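Side-chain contacts in type III effector XopAI (Xanthomonas citri, PDB 6K93), which probably binds arginine-containing peptides through a domain with the mono-ADP-ribosyltransferase fold, and is thought to act in the invasion of host cells: residues E89-T92 with K97-K100; I128-E133 with T176-V181; T165-A170 with I203-H208; V185-A190 with S232-E237; Y214-T219 with A249-N254. All coordinates share one frame; numbering follows the deposited sequence.

Overall arrangement
From the N terminus, contact 1 closes a short local loop, folding 89-92 back on helix 95-109, and all the others follow it. The rest form a chain of crossings: contact 3 opens within contact 2, contact 4 opens within contact 3, and contact 5 opens within contact 4, each closing after its predecessor. Contact 2 joins two loops of the helical part, and contact 3 crosses helices 165-174 and 194-209 in the buried interior. Contact 4 carries the tie over to helix 228-234, while contact 5 bridges the start of strand 218-224 and the end of strand 247-250. K99, from contact 1, also reaches backbone carbonyls of 185-190.

Contact 1. Residues E89-T92 with K97-K100; sequences ELNT and KQKK
The backbones of N91 and Q98 stay well apart, their CA atoms 9.1 Å from each other, so that a loop and the first turns of helix 95-109 meet through one long side chain. Q98 does the spanning. With CG anti to the carbonyl carbon (chi1 -73°) and the chain extended beyond it, Q98 NE2 reaches N91 O at 3.0 Å. The hydrogen bond is almost straight at 175° and lies in the plane of the Q98 amide, yet the donor stands above the N91 carbonyl plane. A water accounts for the other end of the amide, donating to Q98 OE1 at 2.7 Å and also to N91 O, which therefore receives two bonds. The N91 amide lies nearly parallel to that of Q98, 12° apart, but N91 ND2 and Q98 NE2, at 3.4 Å, are both donors and do not pair. N91 OD1 instead accepts from S93 N, two residues on, as in an Asx turn. K97 N donates to D94 OD1, consistent with D94 capping the N terminus of helix 95-109. The contact is thus a helix side chain bonding the loop that enters its own helix: Q98, in the first turns, reaches back to the carbonyls of N91 and S93.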
# COMPACT_ATOMS: atom_id res chain seq x y z
N GLU A 89 3.05 22.45 1.66
CA GLU A 89 4.37 21.88 1.44
C GLU A 89 4.52 20.62 2.28
O GLU A 89 3.99 20.53 3.39
CB GLU A 89 5.50 22.89 1.78
CG GLU A 89 6.86 22.44 1.18
CD GLU A 89 8.01 23.41 1.45
OE1 GLU A 89 7.79 24.39 2.18
OE2 GLU A 89 9.13 23.18 0.94
N LEU A 90 5.18 19.61 1.74
CA LEU A 90 5.45 18.42 2.54
C LEU A 90 6.54 18.68 3.56
O LEU A 90 7.46 19.45 3.33
CB LEU A 90 5.88 17.23 1.67
CG LEU A 90 4.91 16.76 0.63
CD1 LEU A 90 5.61 15.68 -0.21
CD2 LEU A 90 3.63 16.23 1.26
N ASN A 91 6.43 17.98 4.68
CA ASN A 91 7.46 18.02 5.71
C ASN A 91 8.67 17.23 5.24
O ASN A 91 8.62 16.00 5.12
CB ASN A 91 6.94 17.46 7.03
CG ASN A 91 8.00 17.42 8.11
OD1 ASN A 91 9.09 17.98 7.96
ND2 ASN A 91 7.70 16.73 9.20
N THR A 92 9.77 17.93 5.00
CA THR A 92 11.00 17.35 4.51
C THR A 92 12.05 17.19 5.59
O THR A 92 13.17 16.76 5.27
CB THR A 92 11.57 18.23 3.40
OG1 THR A 92 11.75 19.56 3.90
CG2 THR A 92 10.61 18.23 2.22
N LYS A 97 13.80 10.09 10.94
CA LYS A 97 12.98 10.15 12.15
C LYS A 97 11.50 10.03 11.81
O LYS A 97 10.75 9.35 12.53
CB LYS A 97 13.24 11.45 12.92
CG LYS A 97 12.42 11.58 14.18
CD LYS A 97 12.93 12.73 15.04
CE LYS A 97 12.39 12.65 16.47
NZ LYS A 97 13.11 13.56 17.41
N GLN A 98 11.05 10.67 10.73
CA GLN A 98 9.64 10.52 10.34
C GLN A 98 9.29 9.07 10.07
O GLN A 98 8.21 8.60 10.45
CB GLN A 98 9.34 11.34 9.10
CG GLN A 98 9.29 12.80 9.32
CD GLN A 98 8.75 13.49 8.09
OE1 GLN A 98 7.64 13.21 7.64
NE2 GLN A 98 9.55 14.39 7.53
N LYS A 99 10.17 8.36 9.37
CA LYS A 99 9.94 6.96 9.05
C LYS A 99 9.91 6.11 10.32
O LYS A 99 9.03 5.25 10.48
CB LYS A 99 11.02 6.49 8.11
CG LYS A 99 11.01 5.06 7.76
CD LYS A 99 12.18 4.82 6.84
CE LYS A 99 12.53 3.37 6.73
NZ LYS A 99 13.89 3.25 6.11
N LYS A 100 10.84 6.36 11.25
CA LYS A 100 10.83 5.63 12.51
C LYS A 100 9.53 5.89 13.27
O LYS A 100 8.90 4.94 13.76
CB LYS A 100 12.05 6.04 13.35
CG LYS A 100 12.05 5.46 14.75
CD LYS A 100 13.34 5.82 15.45
CE LYS A 100 13.43 5.17 16.81
NZ LYS A 100 14.71 5.53 17.49
O HOH W 1 7.04 13.72 5.10

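Contact 2. Residues I128-E133 with T176-V181; sequences ITLWGE and TDDYEV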
# COMPACT_ATOMS: atom_id res chain seq x y z
N ILE A 128 -0.02 15.07 -6.32
CA ILE A 128 -0.02 16.06 -7.40
C ILE A 128 1.40 16.45 -7.81
O ILE A 128 1.65 16.71 -8.99
CB ILE A 128 -0.89 17.26 -6.98
CG1 ILE A 128 -2.35 16.81 -6.93
CG2 ILE A 128 -0.68 18.43 -7.94
CD1 ILE A 128 -3.30 17.81 -6.35
N THR A 129 2.35 16.45 -6.86
CA THR A 129 3.72 16.87 -7.15
C THR A 129 4.65 15.71 -7.49
O THR A 129 5.86 15.93 -7.65
CB THR A 129 4.30 17.63 -5.95
OG1 THR A 129 4.46 16.75 -4.84
CG2 THR A 129 3.45 18.81 -5.58
N LEU A 130 4.14 14.48 -7.57
CA LEU A 130 5.01 13.31 -7.63
C LEU A 130 5.91 13.31 -8.86
O LEU A 130 7.02 12.78 -8.82
CB LEU A 130 4.16 12.05 -7.62
CG LEU A 130 4.92 10.73 -7.45
CD1 LEU A 130 5.59 10.71 -6.09
CD2 LEU A 130 3.98 9.57 -7.61
N TRP A 131 5.44 13.89 -9.96
CA TRP A 131 6.17 13.87 -11.22
C TRP A 131 6.94 15.16 -11.48
O TRP A 131 7.50 15.33 -12.57
CB TRP A 131 5.19 13.63 -12.37
CG TRP A 131 4.67 12.25 -12.46
CD1 TRP A 131 4.72 11.28 -11.51
CD2 TRP A 131 3.99 11.68 -13.58
NE1 TRP A 131 4.13 10.13 -11.98
CE2 TRP A 131 3.67 10.36 -13.25
CE3 TRP A 131 3.64 12.17 -14.85
CZ2 TRP A 131 3.00 9.51 -14.13
CZ3 TRP A 131 2.98 11.33 -15.72
CH2 TRP A 131 2.66 10.02 -15.35
N GLY A 132 6.97 16.08 -10.53
CA GLY A 132 7.63 17.34 -10.76
C GLY A 132 6.66 18.46 -11.08
O GLY A 132 5.47 18.27 -11.38
N GLU A 133 7.20 19.66 -11.03
CA GLU A 133 6.42 20.88 -11.17
C GLU A 133 5.58 20.91 -12.45
O GLU A 133 4.41 21.33 -12.44
CB GLU A 133 7.40 22.07 -11.11
CG GLU A 133 6.95 23.37 -11.66
CD GLU A 133 8.07 24.42 -11.51
OE1 GLU A 133 8.62 24.54 -10.40
OE2 GLU A 133 8.36 25.05 -12.50
N THR A 176 -1.85 2.40 -9.54
CA THR A 176 -1.17 3.04 -10.65
C THR A 176 0.34 2.83 -10.48
O THR A 176 0.81 2.26 -9.49
CB THR A 176 -1.50 4.53 -10.73
OG1 THR A 176 -0.78 5.24 -9.70
CG2 THR A 176 -3.00 4.78 -10.60
N ASP A 177 1.13 3.37 -11.42
CA ASP A 177 2.57 3.29 -11.33
C ASP A 177 3.12 4.07 -10.14
O ASP A 177 4.30 3.91 -9.80
CB ASP A 177 3.19 3.82 -12.61
CG ASP A 177 2.91 2.92 -13.81
OD1 ASP A 177 2.69 1.71 -13.60
OD2 ASP A 177 2.88 3.43 -14.95
N ASP A 178 2.30 4.90 -9.48
CA ASP A 178 2.74 5.59 -8.27
C ASP A 178 3.16 4.64 -7.16
O ASP A 178 3.82 5.07 -6.21
CB ASP A 178 1.62 6.49 -7.71
CG ASP A 178 1.25 7.67 -8.62
OD1 ASP A 178 1.82 7.79 -9.70
OD2 ASP A 178 0.36 8.44 -8.22
N TYR A 179 2.79 3.37 -7.23
CA TYR A 179 3.07 2.45 -6.13
C TYR A 179 4.55 2.37 -5.79
O TYR A 179 4.91 2.04 -4.65
CB TYR A 179 2.57 1.04 -6.45
CG TYR A 179 3.42 0.20 -7.40
CD1 TYR A 179 3.45 0.46 -8.76
CD2 TYR A 179 4.20 -0.86 -6.93
CE1 TYR A 179 4.21 -0.30 -9.64
CE2 TYR A 179 4.95 -1.63 -7.81
CZ TYR A 179 4.95 -1.33 -9.16
OH TYR A 179 5.70 -2.08 -10.06
N GLU A 180 5.42 2.62 -6.76
CA GLU A 180 6.85 2.47 -6.52
C GLU A 180 7.37 3.44 -5.46
O GLU A 180 8.38 3.13 -4.82
CB GLU A 180 7.62 2.65 -7.83
CG GLU A 180 7.37 1.46 -8.76
CD GLU A 180 8.54 1.18 -9.68
OE1 GLU A 180 8.72 1.95 -10.65
OE2 GLU A 180 9.25 0.19 -9.44
N VAL A 181 6.68 4.57 -5.26
CA VAL A 181 7.15 5.52 -4.26
C VAL A 181 6.86 5.04 -2.85
O VAL A 181 7.48 5.52 -1.90
CB VAL A 181 6.54 6.92 -4.48
CG1 VAL A 181 5.14 7.04 -3.97
CG2 VAL A 181 7.46 8.01 -3.85
O HOH W 2 4.16 7.46 -10.84
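A leucine methyl set squarely over the face of a carboxylate is the oddity here: L130 CD2 stands 3.5 Å from D178 CG, with both carboxylate oxygens at similar range. L130 gets there because its CG is anti to the backbone N (chi1 -170°), which throws the branched end across to the other segment. Its second methyl takes the apolar partner, CD1 lying 4.0 Å from V181 CG2, the two side chains running alongside in opposing senses. So one leucine serves a polar and an apolar neighbour, a methyl for each.

The oxygens of the buried carboxylate have polar partners of their own. W131 NE1 is too far from D178 OD1 for a direct bond, and a water fills the step: it accepts from W131 NE1 at 2.9 Å, in the plane of the indole, and donates to D178 OD1 at 2.6 Å. Ring and carboxylate are turned 74° against each other. Each side contains a local turn: a type I turn from T129 to G132, and an ST turn in which T176 OG1 receives D178 N. Helix 136-156 supplies R139, which forms a salt bridge with D178 OD2 and a cation-pi contact with W131, while H195 and F199 of helix 194-209 pack against the side chain of V181, with H195 also touching L130 and F199 touching D178.

Contact 3. Residues T165-A170 with I203-H208; sequences TEDLVA and IISALH
D167 and S205 face each other where two buried helices cross, and their side chains set the polar end of the interface. S205 OG, carried anti to its own backbone nitrogen (chi1 -173°), donates to D167 OD2 at 2.8 Å. It comes in from above the carboxylate plane, 44° out of it, with S205 CB lying alongside the same group at 3.4 Å from D167 OD2. The serine oxygen works in both directions, since it also accepts from S115 N, and D167 OD1 is taken by S115 OG. Both oxygens of this buried aspartate thus have partners, with one further residue clamping donor and acceptor together.

Beside the polar pair the interface is built from small groups. The methyl of A206 fits against D167, its CB 3.3 Å from the backbone D167 O and 3.8 Å from D167 CB. At the other end A170 CB meets I203 CG1 at 3.7 Å; although I203 CB points away, CG1 turns back and also lies 3.8 Å from A170 O. With alanines at the crossing, the axes of the two short segments approach to 7.9 Å, as small residues would allow, and run at 102° to one another. The joint's centre is about 9 Å from the centre of the chain: R120 and F123 of helix 117-128 press on the side of helix 165-174, whose own L171 and W174 continue its contact with helix 194-209.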
# COMPACT_ATOMS: atom_id res chain seq x y z
N THR A 165 -12.47 10.20 1.84
CA THR A 165 -12.38 10.09 0.39
C THR A 165 -10.93 9.97 -0.06
O THR A 165 -10.62 9.21 -0.98
CB THR A 165 -13.04 11.30 -0.26
OG1 THR A 165 -14.37 11.41 0.24
CG2 THR A 165 -13.09 11.16 -1.76
N GLU A 166 -10.02 10.74 0.57
CA GLU A 166 -8.62 10.68 0.17
C GLU A 166 -8.00 9.33 0.49
O GLU A 166 -7.06 8.90 -0.18
CB GLU A 166 -7.83 11.78 0.88
CG GLU A 166 -8.26 13.19 0.53
CD GLU A 166 -9.37 13.72 1.43
OE1 GLU A 166 -10.03 12.96 2.16
OE2 GLU A 166 -9.57 14.96 1.40
N ASP A 167 -8.46 8.63 1.52
CA ASP A 167 -7.95 7.29 1.79
C ASP A 167 -8.33 6.34 0.66
O ASP A 167 -7.52 5.51 0.23
CB ASP A 167 -8.48 6.76 3.11
CG ASP A 167 -7.85 7.42 4.32
OD1 ASP A 167 -6.85 8.19 4.22
OD2 ASP A 167 -8.37 7.16 5.43
N LEU A 168 -9.58 6.43 0.17
CA LEU A 168 -9.96 5.63 -0.99
C LEU A 168 -9.17 6.02 -2.23
O LEU A 168 -8.76 5.16 -3.02
CB LEU A 168 -11.46 5.78 -1.25
CG LEU A 168 -12.42 5.18 -0.22
CD1 LEU A 168 -13.87 5.45 -0.61
CD2 LEU A 168 -12.18 3.69 -0.07
N VAL A 169 -8.90 7.32 -2.40
CA VAL A 169 -8.05 7.75 -3.51
C VAL A 169 -6.67 7.12 -3.42
O VAL A 169 -6.08 6.72 -4.42
CB VAL A 169 -7.97 9.29 -3.56
CG1 VAL A 169 -6.90 9.75 -4.55
CG2 VAL A 169 -9.31 9.89 -3.93
N ALA A 170 -6.14 6.98 -2.20
CA ALA A 170 -4.85 6.33 -2.02
C ALA A 170 -4.87 4.89 -2.53
O ALA A 170 -3.86 4.42 -3.08
CB ALA A 170 -4.44 6.38 -0.53
N ILE A 203 -2.80 5.05 2.55
CA ILE A 203 -3.08 3.66 2.18
C ILE A 203 -3.32 2.82 3.42
O ILE A 203 -4.26 2.03 3.48
CB ILE A 203 -1.94 3.08 1.33
CG1 ILE A 203 -1.76 3.82 0.01
CG2 ILE A 203 -2.20 1.59 1.07
CD1 ILE A 203 -0.51 3.41 -0.76
N ILE A 204 -2.47 2.96 4.44
CA ILE A 204 -2.64 2.18 5.66
C ILE A 204 -3.98 2.50 6.30
O ILE A 204 -4.69 1.60 6.74
CB ILE A 204 -1.47 2.43 6.63
CG1 ILE A 204 -0.17 1.93 6.01
CG2 ILE A 204 -1.72 1.73 7.96
CD1 ILE A 204 1.07 2.33 6.78
N SER A 205 -4.32 3.78 6.37
CA SER A 205 -5.60 4.20 6.92
C SER A 205 -6.75 3.57 6.16
O SER A 205 -7.71 3.08 6.76
CB SER A 205 -5.67 5.73 6.86
OG SER A 205 -6.83 6.19 7.51
N ALA A 206 -6.67 3.58 4.82
CA ALA A 206 -7.73 2.97 4.02
C ALA A 206 -7.87 1.49 4.33
O ALA A 206 -8.98 0.97 4.47
CB ALA A 206 -7.44 3.16 2.54
N LEU A 207 -6.74 0.78 4.40
CA LEU A 207 -6.80 -0.67 4.59
C LEU A 207 -7.37 -1.04 5.94
O LEU A 207 -8.07 -2.06 6.05
CB LEU A 207 -5.42 -1.28 4.39
CG LEU A 207 -4.90 -1.19 2.94
CD1 LEU A 207 -3.42 -1.55 2.90
CD2 LEU A 207 -5.68 -2.11 2.01
N HIS A 208 -7.11 -0.24 6.97
CA HIS A 208 -7.63 -0.56 8.28
C HIS A 208 -9.01 0.02 8.54
O HIS A 208 -9.64 -0.37 9.53
CB HIS A 208 -6.65 -0.08 9.36
CG HIS A 208 -5.42 -0.93 9.46
ND1 HIS A 208 -5.49 -2.30 9.67
CD2 HIS A 208 -4.10 -0.63 9.38
CE1 HIS A 208 -4.26 -2.79 9.72
NE2 HIS A 208 -3.41 -1.80 9.55

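Contact 4. Residues V185-A190 with S232-E237; sequences VLEKEA and SERYQE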
# COMPACT_ATOMS: atom_id res chain seq x y z
N VAL A 185 8.56 1.97 1.45
CA VAL A 185 9.04 3.15 2.16
C VAL A 185 9.25 2.89 3.65
O VAL A 185 10.05 3.61 4.27
CB VAL A 185 8.08 4.34 1.94
CG1 VAL A 185 6.76 4.16 2.69
CG2 VAL A 185 8.77 5.69 2.31
N LEU A 186 8.60 1.89 4.24
CA LEU A 186 8.84 1.56 5.64
C LEU A 186 9.81 0.40 5.84
O LEU A 186 10.04 -0.01 6.98
CB LEU A 186 7.51 1.25 6.35
CG LEU A 186 6.57 2.43 6.47
CD1 LEU A 186 5.24 2.05 7.12
CD2 LEU A 186 7.22 3.57 7.26
N GLU A 187 10.40 -0.13 4.76
CA GLU A 187 11.44 -1.14 4.91
C GLU A 187 12.61 -0.54 5.67
O GLU A 187 12.95 0.63 5.51
CB GLU A 187 11.91 -1.62 3.54
CG GLU A 187 10.92 -2.52 2.82
CD GLU A 187 11.09 -3.96 3.21
OE1 GLU A 187 10.73 -4.29 4.36
OE2 GLU A 187 11.61 -4.77 2.42
N LYS A 188 13.27 -1.37 6.47
CA LYS A 188 14.33 -0.86 7.34
C LYS A 188 15.42 -0.16 6.54
O LYS A 188 15.92 0.91 6.95
CB LYS A 188 14.93 -2.00 8.16
CG LYS A 188 15.93 -1.56 9.23
CD LYS A 188 15.24 -1.36 10.58
CE LYS A 188 15.88 -0.22 11.36
NZ LYS A 188 15.26 0.00 12.69
N GLU A 189 15.84 -0.74 5.41
CA GLU A 189 16.96 -0.23 4.64
C GLU A 189 16.57 0.72 3.53
O GLU A 189 17.45 1.21 2.81
CB GLU A 189 17.75 -1.40 4.03
CG GLU A 189 18.87 -1.92 4.91
CD GLU A 189 19.29 -3.34 4.54
OE1 GLU A 189 19.52 -3.61 3.34
OE2 GLU A 189 19.39 -4.18 5.46
N ALA A 190 15.28 1.02 3.36
CA ALA A 190 14.86 1.94 2.31
C ALA A 190 15.23 3.38 2.66
O ALA A 190 15.29 3.76 3.82
CB ALA A 190 13.35 1.85 2.09
N SER A 232 15.70 -14.40 2.26
CA SER A 232 16.13 -14.95 3.55
C SER A 232 16.29 -13.89 4.63
O SER A 232 16.20 -14.22 5.82
CB SER A 232 17.41 -15.77 3.38
OG SER A 232 18.45 -15.04 2.76
N GLU A 233 16.50 -12.62 4.24
CA GLU A 233 16.50 -11.55 5.24
C GLU A 233 15.12 -11.30 5.82
O GLU A 233 15.01 -10.73 6.91
CB GLU A 233 17.03 -10.27 4.63
CG GLU A 233 18.53 -10.20 4.55
CD GLU A 233 19.00 -8.88 3.99
OE1 GLU A 233 18.40 -7.83 4.31
OE2 GLU A 233 19.98 -8.91 3.22
N ARG A 234 14.06 -11.70 5.11
CA ARG A 234 12.70 -11.34 5.51
C ARG A 234 11.83 -12.52 5.90
O ARG A 234 10.89 -12.32 6.68
CB ARG A 234 11.99 -10.60 4.37
CG ARG A 234 12.55 -9.20 4.12
CD ARG A 234 12.13 -8.63 2.79
NE ARG A 234 12.70 -7.32 2.62
CZ ARG A 234 13.99 -7.09 2.37
NH1 ARG A 234 14.87 -8.08 2.26
NH2 ARG A 234 14.44 -5.83 2.25
N TYR A 235 12.12 -13.73 5.40
CA TYR A 235 11.27 -14.90 5.61
C TYR A 235 12.14 -16.07 6.03
O TYR A 235 13.17 -16.32 5.42
CB TYR A 235 10.51 -15.29 4.34
CG TYR A 235 9.66 -14.19 3.76
CD1 TYR A 235 10.22 -13.24 2.90
CD2 TYR A 235 8.31 -14.07 4.06
CE1 TYR A 235 9.48 -12.24 2.37
CE2 TYR A 235 7.56 -13.06 3.53
CZ TYR A 235 8.14 -12.13 2.70
OH TYR A 235 7.42 -11.10 2.15
N GLN A 236 11.71 -16.78 7.08
CA GLN A 236 12.36 -18.01 7.49
C GLN A 236 11.29 -19.02 7.85
O GLN A 236 10.33 -18.67 8.53
CB GLN A 236 13.30 -17.78 8.68
CG GLN A 236 14.38 -16.75 8.47
CD GLN A 236 13.97 -15.38 8.97
OE1 GLN A 236 13.28 -15.25 9.98
NE2 GLN A 236 14.40 -14.33 8.27
N GLU A 237 11.47 -20.26 7.40
CA GLU A 237 10.54 -21.34 7.73
C GLU A 237 10.37 -21.45 9.23
O GLU A 237 11.35 -21.43 9.98
CB GLU A 237 11.08 -22.66 7.17
CG GLU A 237 10.04 -23.57 6.56
CD GLU A 237 10.67 -24.71 5.79
OE1 GLU A 237 10.62 -24.68 4.56
OE2 GLU A 237 11.22 -25.63 6.44
O HOH W 3 16.49 -5.99 5.34
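The nearest CA atoms of the two segments, those of E187 and R234, are 10.3 Å apart; one side is a type I turn from E187 to A190, the other the C-terminal part of helix 228-234 and the chain that follows. Two side chains coming from opposite directions bridge the distance. R234 is extended from CG to NE and presents the edge of its guanidinium to E187, whose chain bends at chi2 (-87°) to meet it. A single oxygen takes the whole grip: R234 NE reaches E187 OE2 at 2.8 Å on the syn lone pair of that oxygen, and R234 NH2 reaches the same atom at 3.0 Å from above the carboxylate plane. This side-on salt bridge joins the loop that precedes helix 194-209 to the short helix that follows strand 218-224, linking the helical part to the sheet side of the ADP-ribosyltransferase fold. W230 also engages the guanidinium, with its ring in a cation-pi contact and its carbonyl accepting from R234 NH1. Among the exposed side chains, E189 OE2 and E233 OE1 come within 4.0 Å despite their like charges. A water stands between them, donating to E233 OE1 at 2.8 Å and only weakly to E189 OE2.

Contact 5. Residues Y214-T219 with A249-N254; sequences YSYQGT and ASETKN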
# COMPACT_ATOMS: atom_id res chain seq x y z
N TYR A 214 -14.84 -6.40 3.18
CA TYR A 214 -13.78 -6.29 2.20
C TYR A 214 -12.60 -7.21 2.49
O TYR A 214 -11.72 -7.34 1.64
CB TYR A 214 -13.29 -4.83 2.09
CG TYR A 214 -14.27 -3.98 1.33
CD1 TYR A 214 -15.42 -3.50 1.94
CD2 TYR A 214 -14.09 -3.70 -0.02
CE1 TYR A 214 -16.35 -2.75 1.24
CE2 TYR A 214 -15.01 -2.96 -0.72
CZ TYR A 214 -16.14 -2.49 -0.09
OH TYR A 214 -17.05 -1.75 -0.82
N SER A 215 -12.58 -7.88 3.64
CA SER A 215 -11.52 -8.85 3.91
C SER A 215 -11.71 -10.08 3.06
O SER A 215 -12.83 -10.55 2.85
CB SER A 215 -11.54 -9.26 5.39
OG SER A 215 -11.16 -8.20 6.22
N TYR A 216 -10.60 -10.63 2.60
CA TYR A 216 -10.59 -11.87 1.83
C TYR A 216 -10.08 -13.00 2.71
O TYR A 216 -8.99 -12.89 3.30
CB TYR A 216 -9.70 -11.75 0.60
CG TYR A 216 -9.81 -12.99 -0.26
CD1 TYR A 216 -11.00 -13.30 -0.89
CD2 TYR A 216 -8.74 -13.85 -0.40
CE1 TYR A 216 -11.10 -14.43 -1.66
CE2 TYR A 216 -8.83 -14.99 -1.17
CZ TYR A 216 -10.02 -15.27 -1.80
OH TYR A 216 -10.14 -16.41 -2.55
N GLN A 217 -10.85 -14.08 2.80
CA GLN A 217 -10.44 -15.29 3.49
C GLN A 217 -10.16 -16.34 2.43
O GLN A 217 -11.08 -16.86 1.79
CB GLN A 217 -11.50 -15.78 4.46
CG GLN A 217 -11.66 -14.86 5.64
CD GLN A 217 -12.70 -13.82 5.37
OE1 GLN A 217 -13.75 -14.10 4.78
NE2 GLN A 217 -12.43 -12.59 5.77
N GLY A 218 -8.89 -16.66 2.24
CA GLY A 218 -8.49 -17.60 1.22
C GLY A 218 -7.02 -17.42 0.94
O GLY A 218 -6.36 -16.57 1.53
N THR A 219 -6.52 -18.24 0.03
CA THR A 219 -5.12 -18.21 -0.36
C THR A 219 -4.95 -17.21 -1.48
O THR A 219 -5.68 -17.25 -2.48
CB THR A 219 -4.67 -19.60 -0.81
OG1 THR A 219 -4.91 -20.55 0.23
CG2 THR A 219 -3.21 -19.59 -1.18
N ALA A 249 -1.13 -9.12 -3.54
CA ALA A 249 -1.41 -10.46 -4.01
C ALA A 249 -2.67 -10.44 -4.86
O ALA A 249 -3.35 -9.44 -4.96
CB ALA A 249 -1.56 -11.43 -2.83
N SER A 250 -2.97 -11.57 -5.48
CA SER A 250 -4.15 -11.74 -6.32
C SER A 250 -4.99 -12.89 -5.78
O SER A 250 -4.46 -13.92 -5.35
CB SER A 250 -3.72 -11.98 -7.76
OG SER A 250 -4.82 -12.29 -8.59
N GLU A 251 -6.32 -12.69 -5.81
CA GLU A 251 -7.24 -13.77 -5.45
C GLU A 251 -7.16 -14.91 -6.44
O GLU A 251 -7.45 -16.06 -6.10
CB GLU A 251 -8.66 -13.25 -5.40
CG GLU A 251 -8.89 -12.18 -4.37
CD GLU A 251 -10.30 -11.60 -4.43
OE1 GLU A 251 -11.19 -12.28 -4.94
OE2 GLU A 251 -10.47 -10.47 -3.96
N THR A 252 -6.79 -14.61 -7.68
CA THR A 252 -6.72 -15.58 -8.75
C THR A 252 -5.26 -15.82 -9.14
O THR A 252 -4.42 -14.91 -9.04
CB THR A 252 -7.53 -15.09 -9.96
OG1 THR A 252 -7.15 -13.75 -10.29
CG2 THR A 252 -9.01 -15.10 -9.64
N LYS A 253 -4.97 -17.03 -9.58
CA LYS A 253 -3.65 -17.39 -10.04
C LYS A 253 -3.67 -17.47 -11.56
O LYS A 253 -3.58 -18.54 -12.18
CB LYS A 253 -3.19 -18.68 -9.39
CG LYS A 253 -1.71 -18.89 -9.56
CD LYS A 253 -1.24 -20.17 -8.94
CE LYS A 253 0.28 -20.25 -8.99
NZ LYS A 253 0.77 -21.59 -8.57
N ASN A 254 -3.84 -16.31 -12.16
CA ASN A 254 -3.90 -16.19 -13.60
C ASN A 254 -2.60 -16.61 -14.24
O ASN A 254 -1.51 -16.42 -13.68
CB ASN A 254 -4.19 -14.73 -14.02
CG ASN A 254 -5.34 -14.14 -13.28
OD1 ASN A 254 -5.23 -13.79 -12.10
ND2 ASN A 254 -6.51 -14.10 -13.95
O HOH W 4 -7.94 -17.24 -3.78
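The ring of Y216 lies beneath the side chain of E251, whose CG sits 4.0 Å from the ring centroid and only 4° off the ring normal. That CH-pi contact covers the centre of one face. Further along, the carboxylate carries the overlap toward one side of the ring, its plane within 10° of parallel, with E251 OE1 3.9 Å from Y216 CE1. The glutamate chain is extended beyond CG, which carries the carboxylate along the ring face, and CG anti to the backbone N (chi1 -174°) brings the Y216 ring across to E251.

Both oxygens of the carboxylate are bonded elsewhere: R273 NE makes a salt bridge to E251 OE2, and Q284 NE2 donates to E251 OE1. At the far end of the tyrosine, a water accepts from Y216 OH at 2.7 Å and donates to both T219 O and E251 O, each at 2.6 Å. T219 O and E251 O, 4.2 Å apart and both acceptors, are joined by this water. The contact ties the N-terminal part of strand 218-224 to the end of strand 247-250, strands linked nearby by a backbone hydrogen bond of S250 with F221. The chemistry implies that the ring is packed by the methylene and carboxylate, that the charge is probably balanced mainly by R273, and that the hydroxyl meets the backbone through one water.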